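Local coordinates for protein ureidoglycolate hydrolase (Arabidopsis thaliana, PDB 4PXE) that hydrolyses (S)-ureidoglycolate to glyoxylate, ammonium and carbon dioxide with the help of two manganese ions, a late step in plant purine breakdown, at residues A161-V166 and D189-V194; I222-A227 and H369-S374; A232-E237 and S337-V342. All coordinates share one frame; numbering follows the deposited sequence.

Contact 1. Residues A161-V166 and D189-V194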
loop_
_atom_site.group_PDB
_atom_site.type_symbol
_atom_site.label_atom_id
_atom_site.label_comp_id
_atom_site.label_asym_id
_atom_site.label_seq_id
_atom_site.Cartn_x
_atom_site.Cartn_y
_atom_site.Cartn_z
ATOM N N ALA A 161 -2.478 -10.727 24.635
ATOM C CA ALA A 161 -2.200 -9.799 23.543
ATOM C C ALA A 161 -3.487 -9.213 22.954
ATOM O O ALA A 161 -3.586 -8.010 22.718
ATOM C CB ALA A 161 -1.379 -10.493 22.464
ATOM N N LEU A 162 -4.484 -10.068 22.726
ATOM C CA LEU A 162 -5.736 -9.616 22.137
ATOM C C LEU A 162 -6.417 -8.506 22.936
ATOM O O LEU A 162 -7.067 -7.630 22.366
ATOM C CB LEU A 162 -6.693 -10.797 21.944
ATOM C CG LEU A 162 -6.268 -11.779 20.849
ATOM C CD1 LEU A 162 -7.211 -12.961 20.833
ATOM C CD2 LEU A 162 -6.254 -11.096 19.499
ATOM N N LYS A 163 -6.263 -8.548 24.254
ATOM C CA LYS A 163 -6.959 -7.611 25.124
ATOM C C LYS A 163 -6.110 -6.391 25.455
ATOM O O LYS A 163 -6.626 -5.399 25.966
ATOM C CB LYS A 163 -7.387 -8.310 26.413
ATOM C CG LYS A 163 -8.316 -9.491 26.188
ATOM C CD LYS A 163 -9.769 -9.065 26.083
ATOM C CE LYS A 163 -10.315 -8.642 27.433
ATOM N NZ LYS A 163 -11.812 -8.614 27.457
ATOM N N THR A 164 -4.814 -6.458 25.159
ATOM C CA THR A 164 -3.911 -5.379 25.563
ATOM C C THR A 164 -3.222 -4.608 24.428
ATOM O O THR A 164 -3.060 -3.389 24.518
ATOM C CB THR A 164 -2.847 -5.868 26.581
ATOM O OG1 THR A 164 -1.981 -6.828 25.965
ATOM C CG2 THR A 164 -3.516 -6.490 27.806
ATOM N N THR A 165 -2.807 -5.297 23.365
ATOM C CA THR A 165 -1.994 -4.636 22.342
ATOM C C THR A 165 -2.447 -4.816 20.897
ATOM O O THR A 165 -2.065 -4.033 20.035
ATOM C CB THR A 165 -0.518 -5.092 22.400
ATOM O OG1 THR A 165 -0.440 -6.502 22.150
ATOM C CG2 THR A 165 0.095 -4.780 23.760
ATOM N N VAL A 166 -3.230 -5.854 20.619
ATOM C CA VAL A 166 -3.499 -6.187 19.222
ATOM C C VAL A 166 -4.419 -5.190 18.523
ATOM O O VAL A 166 -5.515 -4.900 18.999
ATOM C CB VAL A 166 -4.055 -7.612 19.080
ATOM C CG1 VAL A 166 -4.527 -7.857 17.644
ATOM C CG2 VAL A 166 -3.001 -8.619 19.483
ATOM N N ASP A 189 -13.660 -10.864 31.537
ATOM C CA ASP A 189 -13.185 -12.013 30.772
ATOM C C ASP A 189 -11.863 -11.706 30.082
ATOM O O ASP A 189 -11.787 -10.829 29.226
ATOM C CB ASP A 189 -14.232 -12.442 29.740
ATOM C CG ASP A 189 -13.912 -13.783 29.093
ATOM O OD1 ASP A 189 -13.005 -14.492 29.578
ATOM O OD2 ASP A 189 -14.591 -14.136 28.108
ATOM N N ASP A 190 -10.824 -12.438 30.465
ATOM C CA ASP A 190 -9.523 -12.314 29.827
ATOM C C ASP A 190 -9.426 -13.257 28.628
ATOM O O ASP A 190 -8.325 -13.536 28.150
ATOM C CB ASP A 190 -8.413 -12.630 30.830
ATOM C CG ASP A 190 -8.521 -14.035 31.389
ATOM O OD1 ASP A 190 -9.609 -14.642 31.262
ATOM O OD2 ASP A 190 -7.522 -14.531 31.958
ATOM N N LEU A 191 -10.586 -13.747 28.181
ATOM C CA LEU A 191 -10.735 -14.669 27.039
ATOM C C LEU A 191 -10.388 -16.118 27.371
ATOM O O LEU A 191 -10.436 -16.999 26.505
ATOM C CB LEU A 191 -9.972 -14.190 25.795
ATOM C CG LEU A 191 -10.350 -12.792 25.307
ATOM C CD1 LEU A 191 -9.539 -12.401 24.074
ATOM C CD2 LEU A 191 -11.844 -12.717 25.025
ATOM N N SER A 192 -10.063 -16.362 28.637
ATOM C CA SER A 192 -9.802 -17.706 29.127
ATOM C C SER A 192 -11.043 -18.583 28.986
ATOM O O SER A 192 -10.940 -19.809 28.941
ATOM C CB SER A 192 -9.367 -17.657 30.599
ATOM O OG SER A 192 -8.985 -18.937 31.062
ATOM N N SER A 193 -12.208 -17.944 28.923
ATOM C CA SER A 193 -13.481 -18.635 28.745
ATOM C C SER A 193 -13.512 -19.448 27.452
ATOM O O SER A 193 -14.289 -20.389 27.319
ATOM C CB SER A 193 -14.630 -17.624 28.722
ATOM O OG SER A 193 -14.539 -16.784 27.579
ATOM N N VAL A 194 -12.664 -19.072 26.502
ATOM C CA VAL A 194 -12.633 -19.711 25.190
ATOM C C VAL A 194 -11.892 -21.049 25.233
ATOM O O VAL A 194 -12.189 -21.962 24.454
ATOM C CB VAL A 194 -11.989 -18.763 24.146
ATOM C CG1 VAL A 194 -11.825 -19.453 22.789
ATOM C CG2 VAL A 194 -12.828 -17.511 23.997
#
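Lys163, near the end of helix 156-164, lays its aliphatic chain obliquely across Leu191 and carries its ammonium group on to the backbone of the loop that follows helix 174-180. Lys163 CG rests 3.8 Å from Leu191 CD1, and its CD continues over Leu191 CG. Two bends in the chain, at chi2 (-85°) and chi3 (-72°), then turn the amine toward the loop. There Lys163 NZ donates to Asp189 O at 2.8 Å and comes in almost head-on to the carbonyl, with a C=O...N angle of 173°. A weak second bond to Asp186 O gives the same amine another carbonyl of the loop. Leu162 meets the same leucine differently: its side chain stands at about a right angle to that of Leu191, and Leu162 CB is 3.9 Å from Leu191 CD1. That methyl group is thus shared between Leu162 and Lys163.

The receiving loop is stiffened from within. Asp189 OD1 accepts from Leu191 N at 2.9 Å, the N-H approaching from above the carboxylate plane, while Asp189 OD2 takes the hydroxyl of Ser193 on its syn side. Asp190 OD1 in turn accepts from Ser192 N. The result is two overlapping Asx turns, docked against the last turn of a helix by a leucine pair and a lysine-to-carbonyl bond, away from the manganese site.

Contact 2. Residues I222-A227 and H369-S374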
loop_
_atom_site.group_PDB
_atom_site.type_symbol
_atom_site.label_atom_id
_atom_site.label_comp_id
_atom_site.label_asym_id
_atom_site.label_seq_id
_atom_site.Cartn_x
_atom_site.Cartn_y
_atom_site.Cartn_z
ATOM N N ILE A 222 -9.037 -39.129 -2.485
ATOM C CA ILE A 222 -8.948 -38.697 -1.095
ATOM C C ILE A 222 -7.513 -38.703 -0.601
ATOM O O ILE A 222 -6.774 -39.654 -0.831
ATOM C CB ILE A 222 -9.766 -39.655 -0.177
ATOM C CG1 ILE A 222 -11.258 -39.595 -0.507
ATOM C CG2 ILE A 222 -9.528 -39.347 1.298
ATOM C CD1 ILE A 222 -11.928 -38.270 -0.162
ATOM N N GLY A 223 -7.109 -37.628 0.065
ATOM C CA GLY A 223 -5.844 -37.620 0.778
ATOM C C GLY A 223 -6.063 -37.793 2.269
ATOM O O GLY A 223 -6.870 -37.086 2.879
ATOM N N VAL A 224 -5.378 -38.763 2.857
ATOM C CA VAL A 224 -5.433 -38.935 4.296
ATOM C C VAL A 224 -4.211 -38.244 4.875
ATOM O O VAL A 224 -3.077 -38.667 4.650
ATOM C CB VAL A 224 -5.478 -40.422 4.676
ATOM C CG1 VAL A 224 -5.465 -40.587 6.184
ATOM C CG2 VAL A 224 -6.710 -41.086 4.057
ATOM N N VAL A 225 -4.441 -37.135 5.572
ATOM C CA VAL A 225 -3.336 -36.264 5.969
ATOM C C VAL A 225 -2.640 -36.791 7.222
ATOM O O VAL A 225 -3.288 -37.051 8.234
ATOM C CB VAL A 225 -3.836 -34.830 6.208
ATOM C CG1 VAL A 225 -2.715 -33.936 6.752
ATOM C CG2 VAL A 225 -4.411 -34.267 4.920
ATOM N N THR A 226 -1.321 -36.924 7.156
ATOM C CA THR A 226 -0.577 -37.518 8.266
ATOM C C THR A 226 0.183 -36.504 9.127
ATOM O O THR A 226 0.568 -36.800 10.255
ATOM C CB THR A 226 0.427 -38.559 7.755
ATOM O OG1 THR A 226 1.417 -37.909 6.954
ATOM C CG2 THR A 226 -0.277 -39.634 6.916
ATOM N N ALA A 227 0.406 -35.310 8.592
ATOM C CA ALA A 227 1.149 -34.287 9.308
ATOM C C ALA A 227 0.892 -32.948 8.642
ATOM O O ALA A 227 0.476 -32.892 7.487
ATOM C CB ALA A 227 2.647 -34.603 9.289
ATOM N N HIS A 369 -7.246 -43.538 -2.332
ATOM C CA HIS A 369 -6.654 -42.607 -1.376
ATOM C C HIS A 369 -5.168 -42.839 -1.205
ATOM O O HIS A 369 -4.653 -43.900 -1.556
ATOM C CB HIS A 369 -7.360 -42.710 -0.026
ATOM C CG HIS A 369 -7.522 -44.116 0.461
ATOM N ND1 HIS A 369 -6.651 -44.699 1.354
ATOM C CD2 HIS A 369 -8.440 -45.063 0.153
ATOM C CE1 HIS A 369 -7.037 -45.941 1.593
ATOM N NE2 HIS A 369 -8.122 -46.185 0.877
ATOM N N LYS A 370 -4.477 -41.820 -0.699
ATOM C CA LYS A 370 -3.083 -41.976 -0.321
ATOM C C LYS A 370 -2.806 -41.161 0.927
ATOM O O LYS A 370 -3.567 -40.259 1.267
ATOM C CB LYS A 370 -2.149 -41.536 -1.447
ATOM C CG LYS A 370 -2.021 -40.024 -1.572
ATOM C CD LYS A 370 -1.034 -39.610 -2.661
ATOM C CE LYS A 370 0.386 -40.030 -2.322
ATOM N NZ LYS A 370 1.360 -39.594 -3.356
ATOM N N MET A 371 -1.716 -41.501 1.607
ATOM C CA MET A 371 -1.237 -40.744 2.750
ATOM C C MET A 371 -0.439 -39.561 2.244
ATOM O O MET A 371 0.370 -39.699 1.326
ATOM C CB MET A 371 -0.316 -41.622 3.598
ATOM C CG MET A 371 -0.961 -42.899 4.100
ATOM S SD MET A 371 -2.261 -42.534 5.270
ATOM C CE MET A 371 -2.821 -44.191 5.680
ATOM N N MET A 372 -0.632 -38.400 2.855
ATOM C CA MET A 372 0.137 -37.233 2.428
ATOM C C MET A 372 0.202 -36.192 3.528
ATOM O O MET A 372 -0.508 -36.291 4.527
ATOM C CB MET A 372 -0.439 -36.647 1.131
ATOM C CG MET A 372 -1.887 -36.198 1.233
ATOM S SD MET A 372 -2.725 -35.946 -0.357
ATOM C CE MET A 372 -1.693 -34.687 -1.087
ATOM N N ILE A 373 1.069 -35.200 3.350
ATOM C CA ILE A 373 1.193 -34.140 4.341
ATOM C C ILE A 373 0.503 -32.872 3.853
ATOM O O ILE A 373 0.254 -32.709 2.658
ATOM C CB ILE A 373 2.668 -33.828 4.684
ATOM C CG1 ILE A 373 3.349 -33.070 3.536
ATOM C CG2 ILE A 373 3.406 -35.114 5.056
ATOM C CD1 ILE A 373 4.436 -32.105 3.987
ATOM N N SER A 374 0.169 -31.996 4.791
ATOM C CA SER A 374 -0.332 -30.676 4.432
ATOM C C SER A 374 0.814 -29.672 4.453
ATOM O O SER A 374 1.580 -29.606 5.418
ATOM C CB SER A 374 -1.423 -30.233 5.398
ATOM O OG SER A 374 -1.925 -28.954 5.036
#
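Met371 and Val224 come together through their torsions. Met371 places CG beside its backbone N (chi1 -58°) and bends again at chi2, which lays the sulfur alongside Val224, the two side chains pointing the same way with Met371 SD 3.9 Å from Val224 CG1. The side chain of Thr226 crosses that of Met371 at about a right angle, bringing Thr226 CG2 against the same sulfur. On the face opposite Val224 and Met371, Met372 sets CG between N and the carbonyl carbon, chi1 60°, and sends Met372 SD across to Gly223 CA at 3.7 Å; a glycine, with no side chain, lets the sulfur lie directly on the neighbouring backbone.

Between the two faces runs the parallel backbone pairing. Val224 N donates to Lys370 O at 2.8 Å, and Val224 O receives Met372 N from 35° above its carbonyl plane. Met372 O then accepts Thr226 N, also at 2.8 Å. Past Thr226, whose backbone departs from an extended strand, Ser374 N reaches Ala227 O in the carbonyl plane, in a nearly straight bond of 2.9 Å.

Ser374 OG bonds to Ala376 O and to His378 NE2, which ties this end of the pair to residues of the substrate pocket. Strand 222-239 is flanked here by 369-374 and, through backbone bonds from Gly223 and Val225, by antiparallel strand 389-394. Helix 352-364 packs on the Val224 and Met371 face, with Ile355 touching both, while helix 214-218 lies against Lys370 and Met372 on the other.

Contact 3. Residues A232-E237 and S337-V342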
loop_
_atom_site.group_PDB
_atom_site.type_symbol
_atom_site.label_atom_id
_atom_site.label_comp_id
_atom_site.label_asym_id
_atom_site.label_seq_id
_atom_site.Cartn_x
_atom_site.Cartn_y
_atom_site.Cartn_z
ATOM N N ALA A 232 5.805 -20.323 10.128
ATOM C CA ALA A 232 6.263 -19.140 10.856
ATOM C C ALA A 232 5.972 -17.872 10.070
ATOM O O ALA A 232 5.837 -17.907 8.845
ATOM C CB ALA A 232 7.760 -19.230 11.162
ATOM N N SER A 233 5.884 -16.750 10.774
ATOM C CA SER A 233 5.765 -15.474 10.085
ATOM C C SER A 233 6.523 -14.386 10.834
ATOM O O SER A 233 6.662 -14.435 12.059
ATOM C CB SER A 233 4.307 -15.077 9.864
ATOM O OG SER A 233 3.718 -14.615 11.051
ATOM N N LEU A 234 7.029 -13.425 10.068
ATOM C CA LEU A 234 7.867 -12.357 10.586
ATOM C C LEU A 234 7.336 -11.012 10.103
ATOM O O LEU A 234 6.835 -10.903 8.984
ATOM C CB LEU A 234 9.293 -12.512 10.051
ATOM C CG LEU A 234 9.956 -13.889 9.966
ATOM C CD1 LEU A 234 11.307 -13.793 9.281
ATOM C CD2 LEU A 234 10.119 -14.458 11.360
ATOM N N LYS A 235 7.451 -9.997 10.952
ATOM C CA LYS A 235 7.216 -8.610 10.557
ATOM C C LYS A 235 8.526 -7.850 10.694
ATOM O O LYS A 235 9.177 -7.917 11.737
ATOM C CB LYS A 235 6.194 -7.951 11.477
ATOM C CG LYS A 235 4.750 -8.185 11.112
ATOM C CD LYS A 235 3.888 -7.015 11.584
ATOM C CE LYS A 235 3.916 -6.870 13.102
ATOM N NZ LYS A 235 3.090 -5.707 13.556
ATOM N N VAL A 236 8.900 -7.109 9.653
ATOM C CA VAL A 236 10.157 -6.380 9.642
ATOM C C VAL A 236 9.923 -4.956 9.178
ATOM O O VAL A 236 9.187 -4.715 8.214
ATOM C CB VAL A 236 11.182 -7.059 8.711
ATOM C CG1 VAL A 236 12.518 -6.337 8.748
ATOM C CG2 VAL A 236 11.362 -8.529 9.102
ATOM N N GLU A 237 10.530 -4.004 9.876
ATOM C CA GLU A 237 10.507 -2.618 9.428
ATOM C C GLU A 237 11.896 -2.008 9.414
ATOM O O GLU A 237 12.711 -2.254 10.309
ATOM C CB GLU A 237 9.559 -1.768 10.280
ATOM C CG GLU A 237 8.115 -2.242 10.210
ATOM C CD GLU A 237 7.120 -1.235 10.754
ATOM O OE1 GLU A 237 7.529 -0.320 11.507
ATOM O OE2 GLU A 237 5.921 -1.363 10.423
ATOM N N SER A 337 14.131 -1.152 12.689
ATOM C CA SER A 337 13.265 -0.640 13.742
ATOM C C SER A 337 12.298 -1.685 14.294
ATOM O O SER A 337 11.781 -1.544 15.403
ATOM C CB SER A 337 12.515 0.603 13.258
ATOM O OG SER A 337 11.755 0.321 12.100
ATOM N N GLU A 338 12.052 -2.735 13.517
ATOM C CA GLU A 338 11.256 -3.850 14.005
ATOM C C GLU A 338 11.720 -5.137 13.360
ATOM O O GLU A 338 11.892 -5.205 12.149
ATOM C CB GLU A 338 9.771 -3.633 13.708
ATOM C CG GLU A 338 8.895 -4.815 14.102
ATOM C CD GLU A 338 7.422 -4.512 13.976
ATOM O OE1 GLU A 338 7.017 -3.976 12.922
ATOM O OE2 GLU A 338 6.671 -4.802 14.932
ATOM N N PHE A 339 11.940 -6.152 14.189
ATOM C CA PHE A 339 12.087 -7.518 13.711
ATOM C C PHE A 339 11.318 -8.399 14.683
ATOM O O PHE A 339 11.800 -8.704 15.779
ATOM C CB PHE A 339 13.555 -7.948 13.598
ATOM C CG PHE A 339 13.737 -9.232 12.835
ATOM C CD1 PHE A 339 14.073 -9.214 11.497
ATOM C CD2 PHE A 339 13.499 -10.459 13.446
ATOM C CE1 PHE A 339 14.218 -10.394 10.780
ATOM C CE2 PHE A 339 13.641 -11.640 12.735
ATOM C CZ PHE A 339 13.996 -11.608 11.405
ATOM N N LYS A 340 10.108 -8.784 14.287
ATOM C CA LYS A 340 9.207 -9.496 15.179
ATOM C C LYS A 340 8.870 -10.848 14.584
ATOM O O LYS A 340 8.335 -10.931 13.478
ATOM C CB LYS A 340 7.918 -8.691 15.385
ATOM C CG LYS A 340 6.888 -9.326 16.330
ATOM C CD LYS A 340 5.585 -8.520 16.333
ATOM C CE LYS A 340 4.629 -8.970 17.429
ATOM N NZ LYS A 340 5.114 -8.578 18.781
ATOM N N ILE A 341 9.190 -11.911 15.308
ATOM C CA ILE A 341 8.708 -13.233 14.937
ATOM C C ILE A 341 7.295 -13.341 15.494
ATOM O O ILE A 341 7.089 -13.512 16.702
ATOM C CB ILE A 341 9.621 -14.341 15.493
ATOM C CG1 ILE A 341 11.048 -14.173 14.955
ATOM C CG2 ILE A 341 9.052 -15.719 15.138
ATOM C CD1 ILE A 341 12.061 -15.154 15.527
ATOM N N VAL A 342 6.308 -13.196 14.617
ATOM C CA VAL A 342 4.920 -13.119 15.040
ATOM C C VAL A 342 4.449 -14.490 15.507
ATOM O O VAL A 342 3.736 -14.609 16.506
ATOM C CB VAL A 342 4.027 -12.591 13.901
ATOM C CG1 VAL A 342 2.549 -12.656 14.285
ATOM C CG2 VAL A 342 4.448 -11.165 13.530
HETATM O O HOH W 1 9.231 0.518 13.087
#
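Lys235 reaches from strand 222-239 over strand 335-344, touching three of its residues on the way. Its CB lies near Val342 CG2, and farther out Lys235 CG is 3.8 Å from Val342 CG2. The chain turns at chi3 (-63°), which brings Lys235 CE near two partners: Lys340 CD, whose own chain runs alongside in the same direction, at 4.0 Å, and Glu338 OE2. At the tip, Lys235 NZ stands 3.9 Å from Glu338 OE2, a long salt bridge. The backbone below is a regular antiparallel pair: Lys235 and Lys340 exchange two hydrogen bonds, both 2.8 Å from N to O and close to straight.

The opposite face is apolar. Val236 and Phe339 lie side by side, with Val236 CG2 3.7 Å from Phe339 CD1, and Leu234 CD2 meets Ile341 CG1 at the same separation. Helix 311-332 packs on this face, touching Leu234 and Phe339.

At the end of the pair, Ser337 and Glu338 both face Glu237 in a classic beta bulge, where Ser337 N donates to Glu237 O. The glutamates stand on the Lys235 face, their carboxylates turned 76° apart, with Glu237 OE2 3.8 Å from Glu338 OE1. Their mutual repulsion is probably eased by a hydrogen bond between Glu237 OE2 and His301 ND1 and, more weakly, by the distant amine of Lys235 beside Glu338. In this region involved in dimerization, the chemistry therefore divides by face: one side apolar and packed on a helix, the other charged, with a water joining Glu237 OE1 to Ser337 OG.

From the N terminus, contact 1 comes first: 189-194 folds back on the end of helix 156-164 and closes a short loop that contains helix 174-180, complete before either sheet contact begins. Strand 222-239 then opens both remaining contacts. Contact 3 closes when 335-344 pairs with it, after helix 311-332; contact 2 closes later, at 369-374, so contact 3 is nested inside the loop of contact 2. The shared strand passes the substrate pocket between the two contacts and continues through the region involved in dimerization, and contacts 2 and 3, with centres about 32 Å apart, lie along it. Contact 1 is on the opposite side of the chain's centre from contact 2.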